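Local coordinates for protein muramidase (PDB 6ZM8) that cleaves peptidoglycan as a family 25 lysozyme, hydrolysing the glycosidic bonds that join the amino sugars of bacterial cell walls, at residues A[39-42]-A[43-47]; A[111-114]-A[115-119]; A[121-124]-A[125-129]; A[140-144]-A[145-149]; A[200-203]-A[204-208]. All blocks are in the same frame, centred on the assembly; numbering follows the deposited sequence. Where two conformers were deposited one is given.

Contact 1. Residues A[39-42]-A[43-47]; sequences SSAF and SRQYT
F42 and Y46 lie side by side and point the same way, one turn apart. F42 CZ comes up against Y46 CD2 at 3.3 Å, the two rings meeting obliquely with their planes 36° apart. Y46 CB sits over one face of the F42 ring, 4.2 Å from its centroid, as a CH-pi contact. With CG anti to the backbone N (chi1 174°), F42 extends its ring along the helix toward Y46. Replacing F42 with an alanine would probably strip Y46 CB and CD2 of their aromatic neighbour and open a gap against I29, A31 and A58 on the barrel strands. This is the first turn of helix 42-51 in the TIM-barrel fold. A type I turn from S39 to F42 leads into it, and S39 OG accepts a capping bond from A41 N at 3.1 Å. Waters serve two N-H groups of the opening turn: one links S43 N to S39 O, another R44 N to S40 O. A41 starts the regular bonding, its O accepting from Q45 N at 3.0 Å, while its CB touches both R44 NH1 and Q45 OE1. The Q45 chain runs past the A41 carbonyl, CG 3.3 Å from that O. At its tip, OE1 accepts a hydrogen bond from a water that in turn accepts from S39 OG, and NE2 is bonded to S8 O.

Contact 2. Residues A[111-114]-A[115-119]; sequences SAMV and NWIED
M113 sends CG away from its own backbone N (chi1 -175°), while I117 turns CG1 back beside its N (chi1 -63°), and these two choices bring the chains together one turn apart. I117 CD1 approaches M113 CG at 4.0 Å, the side chains crossing at a slant. The same torsion lays I117 CG1 against M113 O, 3.3 Å away, so the isoleucine covers the carbonyl that its own N-H already grips in a nearly straight bond of 2.9 Å. N115 does something similar on the exposed side: its amide CG lies 3.3 Å from S111 O, which accepts from N115 N. All of this falls in helix 110-128, the connecting helix of the beta-alpha-beta unit between strands 93-95 and 133-136 of the TIM barrel. V114 O continues the bonding with E118 N at 2.9 Å, and E118 CB rests against the same oxygen. The polar ends look outward from the contact: E118 splits its carboxylate between R150 and R154 in two salt bridges, and W116 NE1 reaches S67 O. M113 packs on W140 and I117 on W141, both of helix 138-145.

Contact 3. Residues A[121-124]-A[125-129]; sequences VTTY and HGITS
The last turns of helix 110-128, the helical link of a beta-alpha-beta unit in the TIM barrel, close with T128 folded back on Y124. Y124 O receives two bonds from this one residue: T128 N gives one at 2.9 Å, tilted a little from the carbonyl plane, and T128 OG1 gives the other, also 2.9 Å, from well above that plane. The hydroxyl gets there because OG1 sits between the backbone N and the carbonyl carbon (chi1 71°), which in turn swings CG2 over the Y124 ring. That methyl makes a CH-pi contact, 3.9 Å from the ring centroid, while OG1 stands 3.4 Å from Y124 CE2. T128 OG1 also accepts from R130 N, so the hydroxyl joins the final turn to the chain leaving it, where S129 takes a positive phi. Another pair one turn apart, T123 CG2 and I127 CD1, lie alongside each other at 3.9 Å. H125 shares a water with T122 O: it lies in the imidazole plane, 2.8 Å from H125 ND1, and donates to that carbonyl. Among its neighbours the helix shows T123 and I127 to helix 69-78, and H125 stacks on W131 just before strand 133-136. Y124 dips between, its ring meeting F76 and its OH bonded to G81 O and to G92 N, close to strand 93-95.

Contact 4. Residues A[140-144]-A[145-149]; sequences WWTQC and TGNSN
W141 O accepts three hydrogen bonds, from T145 N, T145 OG1 and N147 N, so a single carbonyl draws in the chain as it leaves helix 138-145. The shortest comes from T145 OG1, at 2.7 Å. That hydroxyl also accepts from S148 N at 3.0 Å in an almost linear bond, which makes T145 the start of an ST motif. Its position follows from chi1 of 77°, with OG1 between the backbone N and the carbonyl carbon and directly beneath the pyrrole end of the W141 indole. The methyl goes under the other end: T145 CG2 lies 3.8 Å from the centroid of the six-membered ring, nearly on its normal, as a CH-pi contact. The indole edge is used as well. NE1 donates to S148 O at 2.9 Å with the acceptor in the ring plane, and N147 OD1, itself bonded to N171 N, meets CD1 at 3.4 Å with its amide nearly perpendicular to the ring. A leucine in place of W141 would probably leave S148 O without its donor and T145 without the flat surface over its methyl. G146 and N147, both at positive phi, turn the chain back, with G146 N held weakly by T142 O. C144, in the last turn, is tied to C105 by a disulfide. Donating to W141 O and accepting from S148 N, the buried T145 hydroxyl has its bonds met by the backbone, and the rotation of the indole is fixed by face and edge together.

Contact 5. Residues A[200-203]-A[204-208]; sequences RLRA and LANGD
N206 folds back over R202 in the last turn of helix 198-206, where G207 caps the helix one residue before the C-terminus. N206 CB starts the path by resting against R202 O at 3.4 Å, the oxygen to which N206 N donates at 2.8 Å. CG follows, turned beside the backbone N (chi1 -81°), and stays near that same oxygen, 3.5 Å off. At the tip, N206 ND2 lies 3.6 Å from R202 CG, an approach that is less certain because the arginine is modelled in two conformers. The arginine itself runs on to G87, whose O accepts from NH1. G207 then breaks the helix: at its backbone angles (phi 95°, psi 33°) a CB would be jammed against the preceding carbonyl O, so a residue without a side chain suits the place. A203 O accepts from both G207 N, at 2.6 Å, and D208 N, at 3.1 Å. The second of these is the 6-to-1 bond that wraps the chain round the helix end. D208 holds the C-terminus down further through a salt bridge from OD2 to K85, which also bonds N206 O. Toward the barrel, L201 and L204 pack on F194 of strand 190-194, and A205 O accepts from W83 NE1. The two donors come to A203 O from opposite faces of its carbonyl plane, while A203 CB touches the terminal carboxylate, 3.4 Å from D208 OXT.

Contacts 2 and 3 are successive parts of one helix, 110-128, and contact 4 packs beside contact 2, M113 CB meeting C144 O at 3.3 Å. Contact 1 lies on the opposite side of the chain's centre from contacts 2 and 4. Contacts 2 and 4 each have four buried residues among those that touch, contacts 1, 3 and 5 two each, with four exposed in 3 and 5. Contact 2 uses plain helix bonds and apolar contact. Contacts 3, 4 and 5 sit at helix ends, with carbonyls taking extra donors: a threonine hydroxyl in 3, a hydroxyl plus a further backbone N-H in 4, a backbone pair in 5. Contact 1 opens a helix on waters and a serine cap.

Contact 1. Residues A[39-42]-A[43-47]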
loop_
_atom_site.group_PDB
_atom_site.type_symbol
_atom_site.label_atom_id
_atom_site.label_comp_id
_atom_site.label_asym_id
_atom_site.label_seq_id
_atom_site.Cartn_x
_atom_site.Cartn_y
_atom_site.Cartn_z
ATOM N N SER A 39 -1.122 4.352 -13.707
ATOM C CA SER A 39 -2.482 3.905 -13.959
ATOM C C SER A 39 -3.323 5.012 -14.571
ATOM O O SER A 39 -3.457 6.106 -14.011
ATOM C CB SER A 39 -3.130 3.509 -12.642
ATOM O OG SER A 39 -4.508 3.265 -12.894
ATOM N N SER A 40 -3.970 4.703 -15.699
ATOM C CA SER A 40 -4.844 5.697 -16.347
ATOM C C SER A 40 -6.114 5.958 -15.546
ATOM O O SER A 40 -6.778 6.940 -15.831
ATOM C CB SER A 40 -5.195 5.269 -17.752
ATOM O OG SER A 40 -5.880 4.074 -17.720
ATOM N N ALA A 41 -6.435 5.101 -14.572
ATOM C CA ALA A 41 -7.624 5.267 -13.723
ATOM C C ALA A 41 -7.345 6.095 -12.472
ATOM O O ALA A 41 -8.278 6.524 -11.821
ATOM C CB ALA A 41 -8.143 3.905 -13.310
ATOM N N PHE A 42 -6.063 6.302 -12.148
ATOM C CA PHE A 42 -5.722 6.890 -10.843
ATOM C C PHE A 42 -6.422 8.220 -10.621
ATOM O O PHE A 42 -6.990 8.462 -9.558
ATOM C CB PHE A 42 -4.195 7.039 -10.731
ATOM C CG PHE A 42 -3.797 7.766 -9.481
ATOM C CD1 PHE A 42 -3.666 7.061 -8.300
ATOM C CD2 PHE A 42 -3.580 9.132 -9.496
ATOM C CE1 PHE A 42 -3.330 7.735 -7.117
ATOM C CE2 PHE A 42 -3.240 9.790 -8.311
ATOM C CZ PHE A 42 -3.101 9.084 -7.149
ATOM N N SER A 43 -6.363 9.136 -11.590
ATOM C CA SER A 43 -6.900 10.475 -11.336
ATOM C C SER A 43 -8.419 10.436 -11.105
ATOM O O SER A 43 -8.911 11.091 -10.144
ATOM C CB SER A 43 -6.573 11.391 -12.476
ATOM O OG SER A 43 -5.179 11.536 -12.598
ATOM N N ARG A 44 -9.172 9.682 -11.904
ATOM C CA ARG A 44 -10.627 9.580 -11.697
ATOM C C ARG A 44 -10.890 9.023 -10.307
ATOM O O ARG A 44 -11.797 9.477 -9.605
ATOM C CB ARG A 44 -11.273 8.714 -12.773
ATOM C CG ARG A 44 -12.636 8.123 -12.465
ATOM C CD ARG A 44 -13.114 7.163 -13.536
ATOM N NE ARG A 44 -12.369 5.926 -13.735
ATOM C CZ ARG A 44 -12.463 4.813 -12.962
ATOM N NH1 ARG A 44 -11.745 3.768 -13.322
ATOM N NH2 ARG A 44 -13.241 4.757 -11.881
ATOM N N GLN A 45 -10.144 7.997 -9.932
ATOM C CA GLN A 45 -10.399 7.317 -8.656
ATOM C C GLN A 45 -10.039 8.206 -7.472
ATOM O O GLN A 45 -10.809 8.303 -6.513
ATOM C CB GLN A 45 -9.623 5.997 -8.645
ATOM C CG GLN A 45 -10.184 4.974 -9.636
ATOM C CD GLN A 45 -9.301 3.764 -9.823
ATOM O OE1 GLN A 45 -8.075 3.847 -9.701
ATOM N NE2 GLN A 45 -9.909 2.646 -10.182
ATOM N N TYR A 46 -8.871 8.830 -7.533
ATOM C CA TYR A 46 -8.396 9.647 -6.397
ATOM C C TYR A 46 -9.291 10.863 -6.235
ATOM O O TYR A 46 -9.641 11.253 -5.101
ATOM C CB TYR A 46 -6.933 10.008 -6.632
ATOM C CG TYR A 46 -6.140 10.409 -5.398
ATOM C CD1 TYR A 46 -6.100 11.696 -4.946
ATOM C CD2 TYR A 46 -5.369 9.471 -4.730
ATOM C CE1 TYR A 46 -5.255 12.080 -3.912
ATOM C CE2 TYR A 46 -4.531 9.826 -3.694
ATOM C CZ TYR A 46 -4.440 11.137 -3.310
ATOM O OH TYR A 46 -3.551 11.545 -2.321
ATOM N N THR A 47 -9.702 11.481 -7.341
ATOM C CA THR A 47 -10.659 12.597 -7.290
ATOM C C THR A 47 -12.004 12.157 -6.730
ATOM O O THR A 47 -12.560 12.863 -5.875
ATOM C CB THR A 47 -10.788 13.229 -8.669
ATOM O OG1 THR A 47 -9.538 13.720 -9.122
ATOM C CG2 THR A 47 -11.795 14.326 -8.716
HETATM O O HOH W 1 -5.586 2.926 -10.449
HETATM O O HOH W 2 -4.566 8.698 -13.899
HETATM O O HOH W 3 -8.302 8.844 -14.513
#

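Contact 2. Residues A[111-114]-A[115-119]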
loop_
_atom_site.group_PDB
_atom_site.type_symbol
_atom_site.label_atom_id
_atom_site.label_comp_id
_atom_site.label_asym_id
_atom_site.label_seq_id
_atom_site.Cartn_x
_atom_site.Cartn_y
_atom_site.Cartn_z
ATOM N N SER A 111 19.171 -10.447 1.028
ATOM C CA SER A 111 19.787 -9.221 1.496
ATOM C C SER A 111 19.709 -8.113 0.444
ATOM O O SER A 111 19.505 -6.948 0.779
ATOM C CB SER A 111 21.222 -9.516 1.922
ATOM O OG SER A 111 22.000 -10.014 0.837
ATOM N N ALA A 112 19.845 -8.457 -0.852
ATOM C CA ALA A 112 19.693 -7.457 -1.889
ATOM C C ALA A 112 18.252 -6.919 -1.886
ATOM O O ALA A 112 18.025 -5.723 -2.152
ATOM C CB ALA A 112 20.060 -7.971 -3.259
ATOM N N MET A 113 17.285 -7.782 -1.653
ATOM C CA MET A 113 15.891 -7.345 -1.612
ATOM C C MET A 113 15.657 -6.393 -0.433
ATOM O O MET A 113 14.992 -5.368 -0.571
ATOM C CB MET A 113 14.973 -8.566 -1.528
ATOM C CG MET A 113 13.493 -8.193 -1.595
ATOM S SD MET A 113 12.944 -7.455 -3.126
ATOM C CE MET A 113 12.893 -8.918 -4.156
ATOM N N VAL A 114 16.209 -6.738 0.744
ATOM C CA VAL A 114 16.117 -5.830 1.887
ATOM C C VAL A 114 16.735 -4.483 1.532
ATOM O O VAL A 114 16.161 -3.430 1.839
ATOM C CB VAL A 114 16.773 -6.464 3.117
ATOM C CG1 VAL A 114 16.954 -5.455 4.251
ATOM C CG2 VAL A 114 15.964 -7.657 3.606
ATOM N N ASN A 115 17.907 -4.476 0.882
ATOM C CA ASN A 115 18.516 -3.212 0.518
ATOM C C ASN A 115 17.638 -2.421 -0.463
ATOM O O ASN A 115 17.590 -1.182 -0.373
ATOM C CB ASN A 115 19.899 -3.434 -0.128
ATOM C CG ASN A 115 20.943 -3.966 0.826
ATOM O OD1 ASN A 115 20.745 -4.000 2.038
ATOM N ND2 ASN A 115 22.059 -4.375 0.244
ATOM N N TRP A 116 17.000 -3.096 -1.397
ATOM C CA TRP A 116 16.145 -2.428 -2.366
ATOM C C TRP A 116 14.977 -1.740 -1.654
ATOM O O TRP A 116 14.653 -0.583 -1.904
ATOM C CB TRP A 116 15.650 -3.463 -3.402
ATOM C CG TRP A 116 14.928 -2.863 -4.551
ATOM C CD1 TRP A 116 15.485 -2.599 -5.769
ATOM C CD2 TRP A 116 13.569 -2.398 -4.604
ATOM N NE1 TRP A 116 14.547 -1.994 -6.588
ATOM C CE2 TRP A 116 13.384 -1.853 -5.902
ATOM C CE3 TRP A 116 12.484 -2.396 -3.726
ATOM C CZ2 TRP A 116 12.173 -1.295 -6.307
ATOM C CZ3 TRP A 116 11.277 -1.833 -4.119
ATOM C CH2 TRP A 116 11.143 -1.277 -5.398
ATOM N N ILE A 117 14.333 -2.500 -0.767
ATOM C CA ILE A 117 13.202 -1.953 0.011
ATOM C C ILE A 117 13.688 -0.770 0.855
ATOM O O ILE A 117 13.010 0.252 0.924
ATOM C CB ILE A 117 12.550 -3.059 0.847
ATOM C CG1 ILE A 117 11.963 -4.149 -0.066
ATOM C CG2 ILE A 117 11.475 -2.468 1.762
ATOM C CD1 ILE A 117 11.642 -5.445 0.668
ATOM N N GLU A 118 14.854 -0.916 1.514
ATOM C CA GLU A 118 15.402 0.191 2.298
ATOM C C GLU A 118 15.581 1.431 1.435
ATOM O O GLU A 118 15.290 2.558 1.855
ATOM C CB GLU A 118 16.719 -0.253 2.926
ATOM C CG GLU A 118 17.367 0.834 3.794
ATOM C CD GLU A 118 16.555 1.170 5.021
ATOM O OE1 GLU A 118 16.354 0.287 5.868
ATOM O OE2 GLU A 118 16.020 2.280 5.083
ATOM N N ASP A 119 16.105 1.249 0.218
ATOM C CA ASP A 119 16.313 2.384 -0.670
ATOM C C ASP A 119 14.966 3.045 -1.018
ATOM O O ASP A 119 14.844 4.278 -1.020
ATOM C CB ASP A 119 17.066 1.910 -1.917
ATOM C CG ASP A 119 17.672 3.008 -2.753
ATOM O OD1 ASP A 119 17.972 4.077 -2.235
ATOM O OD2 ASP A 119 17.888 2.718 -3.970
#

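Contact 3. Residues A[121-124]-A[125-129]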
loop_
_atom_site.group_PDB
_atom_site.type_symbol
_atom_site.label_atom_id
_atom_site.label_comp_id
_atom_site.label_asym_id
_atom_site.label_seq_id
_atom_site.Cartn_x
_atom_site.Cartn_y
_atom_site.Cartn_z
ATOM N N VAL A 121 12.106 2.951 0.797
ATOM C CA VAL A 121 11.405 3.610 1.914
ATOM C C VAL A 121 12.200 4.830 2.416
ATOM O O VAL A 121 11.595 5.791 2.862
ATOM C CB VAL A 121 11.056 2.634 3.058
ATOM C CG1 VAL A 121 10.300 1.413 2.531
ATOM C CG2 VAL A 121 12.260 2.184 3.844
ATOM N N THR A 122 13.545 4.771 2.427
ATOM C CA THR A 122 14.322 5.940 2.810
ATOM C C THR A 122 14.105 7.072 1.815
ATOM O O THR A 122 13.951 8.240 2.206
ATOM C CB THR A 122 15.801 5.554 2.933
ATOM O OG1 THR A 122 15.965 4.685 4.034
ATOM C CG2 THR A 122 16.698 6.751 3.134
ATOM N N THR A 123 14.109 6.754 0.525
ATOM C CA THR A 123 13.915 7.788 -0.495
ATOM C C THR A 123 12.516 8.395 -0.390
ATOM O O THR A 123 12.346 9.620 -0.434
ATOM C CB THR A 123 14.200 7.224 -1.885
ATOM O OG1 THR A 123 15.555 6.750 -1.938
ATOM C CG2 THR A 123 14.023 8.283 -2.961
ATOM N N TYR A 124 11.500 7.538 -0.254
ATOM C CA TYR A 124 10.132 8.039 -0.151
ATOM C C TYR A 124 9.981 8.986 1.058
ATOM O O TYR A 124 9.339 10.017 0.970
ATOM C CB TYR A 124 9.157 6.850 -0.069
ATOM C CG TYR A 124 7.708 7.302 -0.063
ATOM C CD1 TYR A 124 7.057 7.645 -1.244
ATOM C CD2 TYR A 124 7.005 7.404 1.134
ATOM C CE1 TYR A 124 5.745 8.089 -1.239
ATOM C CE2 TYR A 124 5.685 7.843 1.149
ATOM C CZ TYR A 124 5.054 8.194 -0.038
ATOM O OH TYR A 124 3.763 8.647 0.030
ATOM N N HIS A 125 10.580 8.586 2.183
ATOM C CA HIS A 125 10.520 9.433 3.399
ATOM C C HIS A 125 11.271 10.766 3.193
ATOM O O HIS A 125 10.807 11.807 3.654
ATOM C CB HIS A 125 11.087 8.625 4.561
ATOM C CG HIS A 125 11.178 9.387 5.838
ATOM N ND1 HIS A 125 12.335 10.021 6.206
ATOM C CD2 HIS A 125 10.281 9.589 6.802
ATOM C CE1 HIS A 125 12.120 10.614 7.401
ATOM N NE2 HIS A 125 10.877 10.369 7.776
ATOM N N GLY A 126 12.408 10.726 2.516
ATOM C CA GLY A 126 13.130 11.954 2.246
ATOM C C GLY A 126 12.361 12.907 1.357
ATOM O O GLY A 126 12.499 14.130 1.466
ATOM N N ILE A 127 11.569 12.363 0.428
ATOM C CA ILE A 127 10.793 13.200 -0.478
ATOM C C ILE A 127 9.558 13.763 0.242
ATOM O O ILE A 127 9.272 14.943 0.169
ATOM C CB ILE A 127 10.379 12.434 -1.750
ATOM C CG1 ILE A 127 11.617 12.049 -2.557
ATOM C CG2 ILE A 127 9.431 13.260 -2.584
ATOM C CD1 ILE A 127 11.360 11.020 -3.615
ATOM N N THR A 128 8.786 12.868 0.866
ATOM C CA THR A 128 7.446 13.204 1.312
ATOM C C THR A 128 7.337 13.582 2.783
ATOM O O THR A 128 6.297 14.161 3.159
ATOM C CB THR A 128 6.458 12.041 1.064
ATOM O OG1 THR A 128 6.741 10.973 1.977
ATOM C CG2 THR A 128 6.424 11.580 -0.366
ATOM N N SER A 129 8.309 13.184 3.596
ATOM C CA SER A 129 8.311 13.226 5.057
ATOM C C SER A 129 7.705 11.983 5.703
ATOM O O SER A 129 7.752 11.885 6.943
ATOM C CB SER A 129 7.655 14.480 5.668
ATOM O OG SER A 129 6.250 14.368 5.805
HETATM O O HOH W 4 14.597 9.401 4.729
#

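Contact 4. Residues A[140-144]-A[145-149]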
loop_
_atom_site.group_PDB
_atom_site.type_symbol
_atom_site.label_atom_id
_atom_site.label_comp_id
_atom_site.label_asym_id
_atom_site.label_seq_id
_atom_site.Cartn_x
_atom_site.Cartn_y
_atom_site.Cartn_z
ATOM N N TRP A 140 5.529 -14.459 1.117
ATOM C CA TRP A 140 6.467 -13.806 0.181
ATOM C C TRP A 140 7.612 -13.173 0.962
ATOM O O TRP A 140 8.784 -13.288 0.617
ATOM C CB TRP A 140 5.757 -12.757 -0.685
ATOM C CG TRP A 140 6.684 -12.165 -1.722
ATOM C CD1 TRP A 140 6.849 -12.623 -2.987
ATOM C CD2 TRP A 140 7.604 -11.073 -1.566
ATOM N NE1 TRP A 140 7.804 -11.899 -3.656
ATOM C CE2 TRP A 140 8.303 -10.952 -2.797
ATOM C CE3 TRP A 140 7.942 -10.210 -0.513
ATOM C CZ2 TRP A 140 9.310 -10.021 -2.986
ATOM C CZ3 TRP A 140 8.977 -9.299 -0.695
ATOM C CH2 TRP A 140 9.657 -9.213 -1.918
ATOM N N TRP A 141 7.249 -12.468 2.038
ATOM C CA TRP A 141 8.249 -11.751 2.827
ATOM C C TRP A 141 9.276 -12.720 3.395
ATOM O O TRP A 141 10.486 -12.426 3.454
ATOM C CB TRP A 141 7.525 -10.982 3.956
ATOM C CG TRP A 141 8.404 -9.995 4.653
ATOM C CD1 TRP A 141 9.020 -10.141 5.872
ATOM C CD2 TRP A 141 8.724 -8.689 4.177
ATOM N NE1 TRP A 141 9.698 -8.993 6.183
ATOM C CE2 TRP A 141 9.539 -8.086 5.169
ATOM C CE3 TRP A 141 8.375 -7.946 3.037
ATOM C CZ2 TRP A 141 10.034 -6.794 5.044
ATOM C CZ3 TRP A 141 8.859 -6.662 2.912
ATOM C CH2 TRP A 141 9.677 -6.086 3.917
ATOM N N THR A 142 8.817 -13.874 3.845
ATOM C CA THR A 142 9.743 -14.878 4.385
ATOM C C THR A 142 10.719 -15.353 3.301
ATOM O O THR A 142 11.933 -15.365 3.510
ATOM C CB THR A 142 8.940 -16.030 5.007
ATOM O OG1 THR A 142 8.161 -15.533 6.099
ATOM C CG2 THR A 142 9.826 -17.135 5.499
ATOM N N GLN A 143 10.187 -15.744 2.161
ATOM C CA GLN A 143 11.083 -16.293 1.140
ATOM C C GLN A 143 12.018 -15.251 0.557
ATOM O O GLN A 143 13.161 -15.555 0.180
ATOM C CB GLN A 143 10.221 -16.831 0.019
ATOM C CG GLN A 143 9.433 -18.010 0.469
ATOM C CD GLN A 143 8.626 -18.624 -0.631
ATOM O OE1 GLN A 143 8.968 -18.662 -1.784
ATOM N NE2 GLN A 143 7.622 -19.441 -0.307
ATOM N N CYS A 144 11.506 -14.043 0.353
ATOM C CA CYS A 144 12.248 -13.079 -0.468
ATOM C C CYS A 144 13.059 -12.064 0.341
ATOM O O CYS A 144 13.960 -11.445 -0.234
ATOM C CB CYS A 144 11.332 -12.338 -1.428
ATOM S SG CYS A 144 10.492 -13.432 -2.620
ATOM N N THR A 145 12.781 -11.914 1.643
ATOM C CA THR A 145 13.588 -11.017 2.486
ATOM C C THR A 145 14.277 -11.777 3.609
ATOM O O THR A 145 14.978 -11.143 4.400
ATOM C CB THR A 145 12.787 -9.844 3.108
ATOM O OG1 THR A 145 12.009 -10.296 4.224
ATOM C CG2 THR A 145 11.939 -9.112 2.098
ATOM N N GLY A 146 14.079 -13.092 3.708
ATOM C CA GLY A 146 14.555 -13.807 4.893
ATOM C C GLY A 146 13.750 -13.462 6.127
ATOM O O GLY A 146 14.244 -13.589 7.253
ATOM N N ASN A 147 12.506 -13.022 5.934
ATOM C CA ASN A 147 11.639 -12.601 7.038
ATOM C C ASN A 147 12.299 -11.467 7.831
ATOM O O ASN A 147 12.467 -11.554 9.062
ATOM C CB ASN A 147 11.184 -13.767 7.911
ATOM C CG ASN A 147 9.825 -13.509 8.558
ATOM O OD1 ASN A 147 9.190 -12.488 8.310
ATOM N ND2 ASN A 147 9.393 -14.446 9.363
ATOM N N SER A 148 12.641 -10.394 7.128
ATOM C CA SER A 148 13.382 -9.288 7.739
ATOM C C SER A 148 12.503 -8.451 8.669
ATOM O O SER A 148 11.404 -8.029 8.260
ATOM C CB SER A 148 13.892 -8.387 6.629
ATOM O OG SER A 148 14.556 -7.251 7.172
ATOM N N ASN A 149 13.046 -8.095 9.824
ATOM C CA ASN A 149 12.373 -7.181 10.757
ATOM C C ASN A 149 12.784 -5.721 10.546
ATOM O O ASN A 149 12.400 -4.886 11.359
ATOM C CB ASN A 149 12.597 -7.585 12.199
ATOM C CG ASN A 149 14.025 -7.460 12.626
ATOM O OD1 ASN A 149 14.866 -6.917 11.937
ATOM N ND2 ASN A 149 14.305 -7.969 13.833
#

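Contact 5. Residues A[200-203]-A[204-208]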
loop_
_atom_site.group_PDB
_atom_site.type_symbol
_atom_site.label_atom_id
_atom_site.label_comp_id
_atom_site.label_asym_id
_atom_site.label_seq_id
_atom_site.Cartn_x
_atom_site.Cartn_y
_atom_site.Cartn_z
ATOM N N ARG A 200 -7.233 7.191 15.350
ATOM C CA ARG A 200 -5.968 6.582 14.938
ATOM C C ARG A 200 -5.803 6.590 13.429
ATOM O O ARG A 200 -4.689 6.738 12.934
ATOM C CB ARG A 200 -5.869 5.172 15.491
ATOM C CG ARG A 200 -5.570 5.127 16.972
ATOM C CD ARG A 200 -4.219 5.741 17.373
ATOM N NE ARG A 200 -3.063 4.989 16.837
ATOM C CZ ARG A 200 -2.328 4.139 17.569
ATOM N NH1 ARG A 200 -2.637 3.985 18.846
ATOM N NH2 ARG A 200 -1.296 3.459 17.050
ATOM N N LEU A 201 -6.906 6.439 12.682
ATOM C CA LEU A 201 -6.815 6.540 11.217
ATOM C C LEU A 201 -6.416 7.970 10.818
ATOM O O LEU A 201 -5.575 8.166 9.937
ATOM C CB LEU A 201 -8.143 6.097 10.583
ATOM C CG LEU A 201 -8.178 6.105 9.062
ATOM C CD1 LEU A 201 -7.080 5.220 8.452
ATOM C CD2 LEU A 201 -9.554 5.654 8.595
ATOM N N ARG A 202 -7.038 8.947 11.470
ATOM C CA ARG A 202 -6.667 10.333 11.216
ATOM C C ARG A 202 -5.194 10.567 11.583
ATOM O O ARG A 202 -4.489 11.285 10.849
ATOM C CB ARG A 202 -7.575 11.256 12.007
ATOM C CG ARG A 202 -7.257 12.712 11.909
ATOM C CD ARG A 202 -7.851 13.230 10.615
ATOM N NE ARG A 202 -9.316 13.290 10.712
ATOM C CZ ARG A 202 -10.186 13.113 9.707
ATOM N NH1 ARG A 202 -9.790 13.082 8.448
ATOM N NH2 ARG A 202 -11.489 13.144 9.969
ATOM N N ALA A 203 -4.727 9.990 12.695
ATOM C CA ALA A 203 -3.319 10.162 13.087
ATOM C C ALA A 203 -2.377 9.564 12.050
ATOM O O ALA A 203 -1.317 10.124 11.777
ATOM C CB ALA A 203 -3.074 9.561 14.451
ATOM N N LEU A 204 -2.755 8.427 11.459
ATOM C CA LEU A 204 -1.931 7.837 10.393
ATOM C C LEU A 204 -1.898 8.760 9.195
ATOM O O LEU A 204 -0.839 9.008 8.605
ATOM C CB LEU A 204 -2.486 6.456 10.023
ATOM C CG LEU A 204 -1.772 5.788 8.844
ATOM C CD1 LEU A 204 -0.306 5.489 9.187
ATOM C CD2 LEU A 204 -2.493 4.510 8.476
ATOM N N ALA A 205 -3.054 9.321 8.811
ATOM C CA ALA A 205 -3.070 10.284 7.721
ATOM C C ALA A 205 -2.203 11.513 8.049
ATOM O O ALA A 205 -1.483 12.014 7.180
ATOM C CB ALA A 205 -4.500 10.697 7.404
ATOM N N ASN A 206 -2.287 11.995 9.280
ATOM C CA ASN A 206 -1.553 13.203 9.663
ATOM C C ASN A 206 -0.077 12.968 9.938
ATOM O O ASN A 206 0.704 13.892 9.994
ATOM C CB ASN A 206 -2.205 13.823 10.905
ATOM C CG ASN A 206 -3.417 14.642 10.542
ATOM O OD1 ASN A 206 -3.507 15.191 9.439
ATOM N ND2 ASN A 206 -4.308 14.793 11.530
ATOM N N GLY A 207 0.193 11.742 10.470
ATOM C CA GLY A 207 1.647 11.396 10.475
ATOM C C GLY A 207 2.121 11.786 11.827
ATOM O O GLY A 207 3.318 12.139 12.018
ATOM N N ASP A 208 1.238 11.640 12.762
ATOM C CA ASP A 208 1.553 12.066 14.111
ATOM C C ASP A 208 0.683 11.328 15.104
ATOM O O ASP A 208 0.558 11.866 16.191
ATOM C CB ASP A 208 1.386 13.569 14.183
ATOM C CG ASP A 208 -0.016 14.107 13.925
ATOM O OD1 ASP A 208 -1.002 13.344 14.099
ATOM O OD2 ASP A 208 -0.139 15.345 13.601
ATOM O OXT ASP A 208 0.293 10.194 14.784
#